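Local coordinates for protein acarbose Kinase Mak1 (Uncultured bacterium, PDB 6WB4) that phosphorylates the antidiabetic drug acarbose as a pfkB-family carbohydrate kinase, with ATP as the probable phosphate donor, at residues F194-D199 with V215-A220; Y200-A205 with S268-F273; V227-M230 with A236-W239. One frame throughout, in Å; residues are numbered along the deposited sequence.

Interaction 1: F194-D199 with V215-A220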
loop_
_atom_site.group_PDB
_atom_site.type_symbol
_atom_site.label_atom_id
_atom_site.label_comp_id
_atom_site.label_asym_id
_atom_site.label_seq_id
_atom_site.Cartn_x
_atom_site.Cartn_y
_atom_site.Cartn_z
ATOM N N PHE B 194 -11.523 9.698 -26.993
ATOM C CA PHE B 194 -12.275 10.357 -25.941
ATOM C C PHE B 194 -12.389 11.856 -26.197
ATOM O O PHE B 194 -13.457 12.453 -26.022
ATOM C CB PHE B 194 -11.613 10.118 -24.589
ATOM C CG PHE B 194 -11.498 8.667 -24.205
ATOM C CD1 PHE B 194 -12.542 8.018 -23.577
ATOM C CD2 PHE B 194 -10.329 7.966 -24.436
ATOM C CE1 PHE B 194 -12.429 6.691 -23.205
ATOM C CE2 PHE B 194 -10.209 6.642 -24.060
ATOM C CZ PHE B 194 -11.260 6.005 -23.445
ATOM N N ALA B 195 -11.279 12.461 -26.615
ATOM C CA ALA B 195 -11.240 13.890 -26.898
ATOM C C ALA B 195 -12.191 14.269 -28.025
ATOM O O ALA B 195 -12.821 15.322 -27.973
ATOM C CB ALA B 195 -9.829 14.321 -27.237
ATOM N N TYR B 196 -12.296 13.413 -29.042
ATOM C CA TYR B 196 -13.114 13.726 -30.218
ATOM C C TYR B 196 -14.492 13.088 -30.135
ATOM O O TYR B 196 -15.337 13.304 -31.005
ATOM C CB TYR B 196 -12.430 13.259 -31.508
ATOM C CG TYR B 196 -11.027 13.784 -31.714
ATOM C CD1 TYR B 196 -10.616 14.985 -31.152
ATOM C CD2 TYR B 196 -10.113 13.071 -32.477
ATOM C CE1 TYR B 196 -9.328 15.457 -31.345
ATOM C CE2 TYR B 196 -8.829 13.530 -32.673
ATOM C CZ TYR B 196 -8.439 14.722 -32.107
ATOM O OH TYR B 196 -7.155 15.174 -32.305
ATOM N N GLY B 197 -14.717 12.295 -29.096
ATOM C CA GLY B 197 -15.914 11.481 -29.030
ATOM C C GLY B 197 -16.948 11.889 -27.995
ATOM O O GLY B 197 -18.053 11.344 -27.985
ATOM N N ALA B 198 -16.615 12.844 -27.132
ATOM C CA ALA B 198 -17.545 13.219 -26.070
ATOM C C ALA B 198 -18.141 14.600 -26.294
ATOM O O ALA B 198 -17.525 15.466 -26.909
ATOM C CB ALA B 198 -16.854 13.157 -24.707
ATOM N N ASP B 199 -19.340 14.797 -25.764
ATOM C CA ASP B 199 -20.051 16.063 -25.900
ATOM C C ASP B 199 -19.420 17.129 -25.007
ATOM O O ASP B 199 -19.264 18.279 -25.416
ATOM C CB ASP B 199 -21.543 15.885 -25.572
ATOM C CG ASP B 199 -22.231 14.884 -26.497
ATOM O OD1 ASP B 199 -22.148 15.053 -27.734
ATOM O OD2 ASP B 199 -22.838 13.913 -25.998
ATOM N N VAL B 215 -7.422 22.767 -28.360
ATOM C CA VAL B 215 -8.857 23.028 -28.374
ATOM C C VAL B 215 -9.404 23.085 -29.798
ATOM O O VAL B 215 -10.418 22.451 -30.111
ATOM C CB VAL B 215 -9.215 24.356 -27.665
ATOM C CG1 VAL B 215 -10.678 24.690 -27.894
ATOM C CG2 VAL B 215 -8.916 24.281 -26.176
ATOM N N ALA B 216 -8.712 23.829 -30.658
ATOM C CA ALA B 216 -9.117 23.988 -32.056
ATOM C C ALA B 216 -9.157 22.633 -32.737
ATOM O O ALA B 216 -10.089 22.316 -33.483
ATOM C CB ALA B 216 -8.179 24.921 -32.776
ATOM N N ASP B 217 -8.127 21.842 -32.477
ATOM C CA ASP B 217 -8.065 20.486 -32.974
ATOM C C ASP B 217 -9.272 19.668 -32.511
ATOM O O ASP B 217 -9.867 18.940 -33.301
ATOM C CB ASP B 217 -6.767 19.820 -32.513
ATOM C CG ASP B 217 -6.661 18.383 -32.968
ATOM O OD1 ASP B 217 -6.795 18.128 -34.181
ATOM O OD2 ASP B 217 -6.461 17.509 -32.099
ATOM N N VAL B 218 -9.643 19.810 -31.237
ATOM C CA VAL B 218 -10.759 19.043 -30.673
ATOM C C VAL B 218 -12.105 19.338 -31.357
ATOM O O VAL B 218 -12.866 18.418 -31.647
ATOM C CB VAL B 218 -10.886 19.295 -29.149
ATOM C CG1 VAL B 218 -12.206 18.745 -28.591
ATOM C CG2 VAL B 218 -9.698 18.688 -28.413
ATOM N N PHE B 219 -12.382 20.608 -31.632
ATOM C CA PHE B 219 -13.597 20.996 -32.348
ATOM C C PHE B 219 -13.578 20.611 -33.831
ATOM O O PHE B 219 -14.623 20.336 -34.425
ATOM C CB PHE B 219 -13.830 22.499 -32.218
ATOM C CG PHE B 219 -14.222 22.922 -30.841
ATOM C CD1 PHE B 219 -15.120 22.169 -30.106
ATOM C CD2 PHE B 219 -13.708 24.080 -30.284
ATOM C CE1 PHE B 219 -15.488 22.550 -28.838
ATOM C CE2 PHE B 219 -14.076 24.472 -29.021
ATOM C CZ PHE B 219 -14.968 23.707 -28.294
ATOM N N ALA B 220 -12.396 20.645 -34.437
ATOM C CA ALA B 220 -12.245 20.303 -35.850
ATOM C C ALA B 220 -12.495 18.822 -36.091
ATOM O O ALA B 220 -13.155 18.440 -37.054
ATOM C CB ALA B 220 -10.861 20.692 -36.354
#
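Y196 reaches over to helix 211-221, where its hydroxyl donates a hydrogen bond to the carboxylate of D217. The bond runs from Y196 OH to D217 OD2. It is modelled at 2.4 Å, a length that is doubtful at this resolution. OD2 lies at the edge of the tyrosine ring, close to the ring plane. The ring and carboxylate planes are themselves 82° apart, so the acid is turned nearly square to the ring it meets. The two side chains also cross at about a right angle. Both point off to the flank at first and close in only with their ends. D217 holds CG anti to the backbone N (chi1 178°), and from there OD2 reaches the hydroxyl. The second oxygen, D217 OD1, stays farther from the hydroxyl.

V218, the next residue, packs beside the ring. Its CA sits 3.9 Å from Y196 CE1 and approaches the ring obliquely. Its CG1 branch turns instead to the backbone, 3.5 Å from A195 O. V218 is buried and also packs on V227 of strand 226-230, while Y196 and D217 are partly exposed. The backbone of Y196 is also hydrogen-bonded to that of R223, and D199 forms a salt bridge with R223.

The contact joins two successive connections of the parallel sheet, helix 192-195 leading into strand 200-204 and helix 211-221 leading out of it. Such side-by-side helical connections of beta-alpha-beta units are characteristic of the ribokinase-like alpha/beta fold of pfkB kinases.

Interaction 2: Y200-A205 with S268-F273. With ATP (adenosine-5'-triphosphate), chain H.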
loop_
_atom_site.group_PDB
_atom_site.type_symbol
_atom_site.label_atom_id
_atom_site.label_comp_id
_atom_site.label_asym_id
_atom_site.label_seq_id
_atom_site.Cartn_x
_atom_site.Cartn_y
_atom_site.Cartn_z
ATOM N N TYR B 200 -19.094 16.758 -23.774
ATOM C CA TYR B 200 -18.479 17.700 -22.847
ATOM C C TYR B 200 -17.093 17.198 -22.476
ATOM O O TYR B 200 -16.956 16.161 -21.829
ATOM C CB TYR B 200 -19.335 17.892 -21.588
ATOM C CG TYR B 200 -20.831 17.842 -21.834
ATOM C CD1 TYR B 200 -21.414 18.546 -22.882
ATOM C CD2 TYR B 200 -21.659 17.086 -21.018
ATOM C CE1 TYR B 200 -22.775 18.496 -23.112
ATOM C CE2 TYR B 200 -23.025 17.029 -21.242
ATOM C CZ TYR B 200 -23.575 17.737 -22.292
ATOM O OH TYR B 200 -24.931 17.682 -22.524
ATOM N N VAL B 201 -16.065 17.932 -22.886
ATOM C CA VAL B 201 -14.694 17.494 -22.661
ATOM C C VAL B 201 -14.028 18.296 -21.551
ATOM O O VAL B 201 -14.074 19.526 -21.551
ATOM C CB VAL B 201 -13.846 17.614 -23.950
ATOM C CG1 VAL B 201 -12.379 17.233 -23.696
ATOM C CG2 VAL B 201 -14.464 16.788 -25.084
ATOM N N PHE B 202 -13.431 17.588 -20.596
ATOM C CA PHE B 202 -12.671 18.220 -19.523
ATOM C C PHE B 202 -11.214 17.801 -19.654
ATOM O O PHE B 202 -10.920 16.636 -19.935
ATOM C CB PHE B 202 -13.217 17.837 -18.139
ATOM C CG PHE B 202 -14.656 18.232 -17.912
ATOM C CD1 PHE B 202 -15.691 17.408 -18.330
ATOM C CD2 PHE B 202 -14.975 19.434 -17.290
ATOM C CE1 PHE B 202 -17.020 17.775 -18.121
ATOM C CE2 PHE B 202 -16.301 19.805 -17.080
ATOM C CZ PHE B 202 -17.321 18.976 -17.493
ATOM N N VAL B 203 -10.299 18.738 -19.452
ATOM C CA VAL B 203 -8.882 18.413 -19.532
ATOM C C VAL B 203 -8.061 19.315 -18.614
ATOM O O VAL B 203 -8.421 20.471 -18.376
ATOM C CB VAL B 203 -8.364 18.525 -20.985
ATOM C CG1 VAL B 203 -8.547 19.946 -21.508
ATOM C CG2 VAL B 203 -6.898 18.070 -21.085
ATOM N N SER B 204 -6.980 18.758 -18.076
ATOM C CA SER B 204 -6.046 19.496 -17.237
ATOM C C SER B 204 -5.144 20.375 -18.076
ATOM O O SER B 204 -4.813 20.024 -19.210
ATOM C CB SER B 204 -5.199 18.536 -16.405
ATOM O OG SER B 204 -4.252 19.246 -15.627
ATOM N N ALA B 205 -4.766 21.527 -17.537
ATOM C CA ALA B 205 -3.806 22.398 -18.219
ATOM C C ALA B 205 -2.375 21.900 -18.044
ATOM O O ALA B 205 -1.500 22.213 -18.849
ATOM C CB ALA B 205 -3.926 23.819 -17.713
ATOM N N SER B 268 -14.584 16.962 -8.496
ATOM C CA SER B 268 -15.674 17.759 -7.957
ATOM C C SER B 268 -16.130 18.847 -8.916
ATOM O O SER B 268 -17.319 19.178 -8.977
ATOM C CB SER B 268 -15.270 18.371 -6.622
ATOM O OG SER B 268 -15.097 17.335 -5.673
ATOM N N PHE B 269 -15.187 19.409 -9.663
ATOM C CA PHE B 269 -15.545 20.394 -10.661
ATOM C C PHE B 269 -16.522 19.727 -11.624
ATOM O O PHE B 269 -17.594 20.261 -11.892
ATOM C CB PHE B 269 -14.311 20.920 -11.403
ATOM C CG PHE B 269 -14.599 22.104 -12.301
ATOM C CD1 PHE B 269 -15.266 21.939 -13.508
ATOM C CD2 PHE B 269 -14.179 23.374 -11.949
ATOM C CE1 PHE B 269 -15.530 23.016 -14.326
ATOM C CE2 PHE B 269 -14.440 24.459 -12.768
ATOM C CZ PHE B 269 -15.117 24.281 -13.954
ATOM N N VAL B 270 -16.152 18.546 -12.112
ATOM C CA VAL B 270 -16.959 17.826 -13.092
ATOM C C VAL B 270 -18.343 17.476 -12.527
ATOM O O VAL B 270 -19.360 17.774 -13.156
ATOM C CB VAL B 270 -16.234 16.534 -13.576
ATOM C CG1 VAL B 270 -17.130 15.715 -14.458
ATOM C CG2 VAL B 270 -14.939 16.885 -14.342
ATOM N N ALA B 271 -18.385 16.884 -11.332
ATOM C CA ALA B 271 -19.654 16.462 -10.721
ATOM C C ALA B 271 -20.654 17.616 -10.595
ATOM O O ALA B 271 -21.827 17.472 -10.952
ATOM C CB ALA B 271 -19.411 15.834 -9.365
ATOM N N ALA B 272 -20.185 18.755 -10.087
ATOM C CA ALA B 272 -21.037 19.930 -9.933
ATOM C C ALA B 272 -21.383 20.559 -11.283
ATOM O O ALA B 272 -22.517 20.994 -11.486
ATOM C CB ALA B 272 -20.369 20.961 -9.028
ATOM N N PHE B 273 -20.414 20.614 -12.197
ATOM C CA PHE B 273 -20.667 21.116 -13.549
ATOM C C PHE B 273 -21.787 20.305 -14.189
ATOM O O PHE B 273 -22.771 20.855 -14.678
ATOM C CB PHE B 273 -19.409 21.042 -14.422
ATOM C CG PHE B 273 -19.564 21.703 -15.782
ATOM C CD1 PHE B 273 -20.337 21.119 -16.783
ATOM C CD2 PHE B 273 -18.922 22.903 -16.059
ATOM C CE1 PHE B 273 -20.480 21.729 -18.020
ATOM C CE2 PHE B 273 -19.061 23.515 -17.299
ATOM C CZ PHE B 273 -19.837 22.926 -18.280
HETATM P PG ATP H . -7.076 15.478 -10.856
HETATM O O1G ATP H . -6.184 15.533 -9.637
HETATM O O2G ATP H . -6.365 15.132 -12.145
HETATM O O3G ATP H . -8.375 14.738 -10.642
HETATM P PB ATP H . -6.490 18.148 -11.529
HETATM O O1B ATP H . -5.299 18.119 -10.599
HETATM O O2B ATP H . -6.288 18.046 -13.025
HETATM O O3B ATP H . -7.533 17.007 -11.070
HETATM P PA ATP H . -6.684 20.948 -11.285
HETATM O O1A ATP H . -6.332 21.254 -12.722
HETATM O O2A ATP H . -5.616 21.045 -10.219
HETATM O O3A ATP H . -7.342 19.479 -11.226
HETATM O "O5'" ATP H . -7.933 21.873 -10.845
HETATM C "C5'" ATP H . -9.262 21.529 -11.246
HETATM C "C4'" ATP H . -10.285 22.595 -10.847
HETATM O "O4'" ATP H . -10.494 22.606 -9.431
HETATM C "C3'" ATP H . -9.865 24.002 -11.248
HETATM O "O3'" ATP H . -10.529 24.417 -12.441
HETATM C "C2'" ATP H . -10.280 24.884 -10.088
HETATM O "O2'" ATP H . -11.497 25.580 -10.383
HETATM C "C1'" ATP H . -10.475 23.939 -8.914
HETATM N N9 ATP H . -9.257 24.108 -8.091
HETATM C C8 ATP H . -8.203 23.268 -8.066
HETATM N N7 ATP H . -7.236 23.714 -7.225
HETATM C C5 ATP H . -7.675 24.874 -6.700
HETATM C C6 ATP H . -7.153 25.867 -5.739
HETATM N N6 ATP H . -5.939 25.699 -5.165
HETATM N N1 ATP H . -7.927 26.939 -5.461
HETATM C C2 ATP H . -9.138 27.110 -6.027
HETATM N N3 ATP H . -9.677 26.250 -6.907
HETATM C C4 ATP H . -9.007 25.132 -7.274
#
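The ring of F202 is the main bump here, a knob that projects from strand 200-204 toward residues 268-273 of helix 265-280. The hollow that takes it is formed by V270, F273 and F269. These strand and helix segments run nearly antiparallel, at 160°, with their axes 10.6 Å apart, and the phenyl ring spans much of that gap.

V270 puts its CG2 methyl over one face of the ring, in a CH-pi contact 3.8 Å from F202 CG. F273 receives the far end of the same ring. F202 CZ lies 3.8 Å from F273 CD1, with the edge of F202 directed at the face of F273. The stack is T-shaped, with planes at 87° and centroids 5.3 Å apart. F273 CG is anti to the backbone N (chi1 -173°), which swings the ring off the helix toward the strand. F269, one helical turn earlier, touches F202 more lightly: F269 CD1 lies 4.3 Å from F202 CE2.

F269 also turns an edge to the ribose of ATP, with CD2 3.8 Å from O2'. At the end of the strand S204 OG comes 3.5 Å from O2B of the nucleotide, but its hydrogen bond goes to A206 N.

All four packing residues are buried, and their side chains meet through carbon alone. The fit therefore depends on shape and aromatic geometry, in a hydrophobic layer that extends to the wall of the ATP pocket.

Interaction 3: V227-M230 with A236-W239. With ATP (adenosine-5'-triphosphate), chain H.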
loop_
_atom_site.group_PDB
_atom_site.type_symbol
_atom_site.label_atom_id
_atom_site.label_comp_id
_atom_site.label_asym_id
_atom_site.label_seq_id
_atom_site.Cartn_x
_atom_site.Cartn_y
_atom_site.Cartn_z
ATOM N N VAL B 227 -15.036 22.876 -24.459
ATOM C CA VAL B 227 -13.893 22.245 -23.812
ATOM C C VAL B 227 -13.552 23.001 -22.541
ATOM O O VAL B 227 -13.308 24.205 -22.569
ATOM C CB VAL B 227 -12.648 22.203 -24.726
ATOM C CG1 VAL B 227 -11.443 21.691 -23.951
ATOM C CG2 VAL B 227 -12.901 21.329 -25.944
ATOM N N VAL B 228 -13.559 22.297 -21.421
ATOM C CA VAL B 228 -13.218 22.919 -20.156
ATOM C C VAL B 228 -11.794 22.594 -19.741
ATOM O O VAL B 228 -11.461 21.436 -19.470
ATOM C CB VAL B 228 -14.173 22.481 -19.040
ATOM C CG1 VAL B 228 -13.800 23.170 -17.732
ATOM C CG2 VAL B 228 -15.614 22.791 -19.432
ATOM N N VAL B 229 -10.956 23.626 -19.692
ATOM C CA VAL B 229 -9.582 23.464 -19.246
ATOM C C VAL B 229 -9.466 23.906 -17.807
ATOM O O VAL B 229 -9.759 25.051 -17.473
ATOM C CB VAL B 229 -8.595 24.264 -20.111
ATOM C CG1 VAL B 229 -7.169 23.980 -19.673
ATOM C CG2 VAL B 229 -8.784 23.910 -21.586
HETATM N N MSE B 230 -9.047 22.987 -16.952
HETATM C CA MSE B 230 -8.882 23.292 -15.541
HETATM C C MSE B 230 -7.423 23.616 -15.234
HETATM O O MSE B 230 -6.509 22.974 -15.761
HETATM C CB MSE B 230 -9.397 22.127 -14.699
HETATM C CG MSE B 230 -10.925 22.075 -14.671
HETATM SE SE MSE B 230 -11.675 20.308 -14.381
HETATM C CE MSE B 230 -10.768 19.383 -15.832
ATOM N N ALA B 236 -10.291 28.230 -14.025
ATOM C CA ALA B 236 -10.672 27.404 -15.166
ATOM C C ALA B 236 -10.991 28.230 -16.403
ATOM O O ALA B 236 -11.406 29.389 -16.311
ATOM C CB ALA B 236 -11.864 26.536 -14.811
ATOM N N ARG B 237 -10.769 27.620 -17.562
ATOM C CA ARG B 237 -11.051 28.237 -18.846
ATOM C C ARG B 237 -11.968 27.333 -19.650
ATOM O O ARG B 237 -11.720 26.135 -19.776
ATOM C CB ARG B 237 -9.744 28.551 -19.595
ATOM C CG ARG B 237 -8.952 29.687 -18.924
ATOM C CD ARG B 237 -7.641 30.068 -19.620
ATOM N NE ARG B 237 -6.443 29.532 -18.973
ATOM C CZ ARG B 237 -6.031 28.273 -19.055
ATOM N NH1 ARG B 237 -6.738 27.389 -19.739
ATOM N NH2 ARG B 237 -4.919 27.893 -18.436
ATOM N N VAL B 238 -13.041 27.922 -20.173
ATOM C CA VAL B 238 -14.031 27.189 -20.950
ATOM C C VAL B 238 -14.105 27.681 -22.389
ATOM O O VAL B 238 -14.413 28.843 -22.655
ATOM C CB VAL B 238 -15.436 27.294 -20.322
ATOM C CG1 VAL B 238 -16.445 26.550 -21.169
ATOM C CG2 VAL B 238 -15.434 26.742 -18.907
ATOM N N TRP B 239 -13.814 26.784 -23.321
ATOM C CA TRP B 239 -13.881 27.105 -24.732
ATOM C C TRP B 239 -15.148 26.567 -25.362
ATOM O O TRP B 239 -15.450 25.392 -25.203
ATOM C CB TRP B 239 -12.681 26.518 -25.471
ATOM C CG TRP B 239 -11.360 26.912 -24.926
ATOM C CD1 TRP B 239 -10.735 26.397 -23.829
ATOM C CD2 TRP B 239 -10.475 27.882 -25.478
ATOM N NE1 TRP B 239 -9.519 27.007 -23.654
ATOM C CE2 TRP B 239 -9.335 27.924 -24.658
ATOM C CE3 TRP B 239 -10.539 28.735 -26.587
ATOM C CZ2 TRP B 239 -8.267 28.778 -24.907
ATOM C CZ3 TRP B 239 -9.481 29.584 -26.831
ATOM C CH2 TRP B 239 -8.358 29.597 -25.999
HETATM P PG ATP H . -7.076 15.478 -10.856
HETATM O O1G ATP H . -6.184 15.533 -9.637
HETATM O O2G ATP H . -6.365 15.132 -12.145
HETATM O O3G ATP H . -8.375 14.738 -10.642
HETATM P PB ATP H . -6.490 18.148 -11.529
HETATM O O1B ATP H . -5.299 18.119 -10.599
HETATM O O2B ATP H . -6.288 18.046 -13.025
HETATM O O3B ATP H . -7.533 17.007 -11.070
HETATM P PA ATP H . -6.684 20.948 -11.285
HETATM O O1A ATP H . -6.332 21.254 -12.722
HETATM O O2A ATP H . -5.616 21.045 -10.219
HETATM O O3A ATP H . -7.342 19.479 -11.226
HETATM O "O5'" ATP H . -7.933 21.873 -10.845
HETATM C "C5'" ATP H . -9.262 21.529 -11.246
HETATM C "C4'" ATP H . -10.285 22.595 -10.847
HETATM O "O4'" ATP H . -10.494 22.606 -9.431
HETATM C "C3'" ATP H . -9.865 24.002 -11.248
HETATM O "O3'" ATP H . -10.529 24.417 -12.441
HETATM C "C2'" ATP H . -10.280 24.884 -10.088
HETATM O "O2'" ATP H . -11.497 25.580 -10.383
HETATM C "C1'" ATP H . -10.475 23.939 -8.914
HETATM N N9 ATP H . -9.257 24.108 -8.091
HETATM C C8 ATP H . -8.203 23.268 -8.066
HETATM N N7 ATP H . -7.236 23.714 -7.225
HETATM C C5 ATP H . -7.675 24.874 -6.700
HETATM C C6 ATP H . -7.153 25.867 -5.739
HETATM N N6 ATP H . -5.939 25.699 -5.165
HETATM N N1 ATP H . -7.927 26.939 -5.461
HETATM C C2 ATP H . -9.138 27.110 -6.027
HETATM N N3 ATP H . -9.677 26.250 -6.907
HETATM C C4 ATP H . -9.007 25.132 -7.274
#
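V229 and R237 face each other as a hydrogen-bonded antiparallel pair. V229 N gives its hydrogen to R237 O at 2.6 Å. R237 N returns one to V229 O at 2.8 Å, its N-H pointing almost straight at the oxygen (178°). V227 and W239 form the next such pair, again with two N-H to O bonds. The side chains of both pairs share one face of the sheet. There the R237 chain bends at chi3 (-102°), and the guanidinium edge meets V229, with NH1 3.4 Å from CG1. The other valine branch, CG2, lies 3.8 Å from W239 NE1, at the indole edge.

On the other face, V228 and V238 lie side by side and point the same way, with their CG2 methyls 4.0 Å apart. M230 and A236 come next there and pack carbon to oxygen against the ribose. M230 is a selenomethionine, introduced as a label. Its CG lies 3.3 Å from O3' of ATP, and A236 CB lies 3.4 Å from the same oxygen.

The two strands make a beta hairpin, 226-230 with 236-240. Toward this end the sheet turns from parallel to antiparallel, since strand 226-230 runs parallel to strand 200-204 on its other flank. Between the strands, G235 O is hydrogen-bonded to ATP.

Farther out, E211 of helix 211-221 forms a salt bridge with R237 NH1 and accepts a hydrogen bond from W239 NE1. E234 pairs with R237 NH2. Behind V228, M230 and A236 stands F269 of helix 265-280. On the opposite face, F219 packs on V227 and V215 on W239.

The sheet and its two covering layers connect the three contacts. Interaction 2 is the deepest, its centre about 8 Å from the centre of the chain, and is purely apolar. Interaction 1 has its centre about 18 Å from the same point and is partly buried, with a tyrosine-aspartate bond beside a buried valine. Interaction 3 is mostly buried and relies on backbone hydrogen bonds. Strands 200-204 and 226-230 are sheet neighbours, so interactions 2 and 3 share a framework, with V201 O 2.8 Å from V228 N; both also touch ATP. Helix 211-221 of interaction 1 packs on the hairpin face opposite helix 265-280. Interaction 1 has no part in the nucleotide contacts.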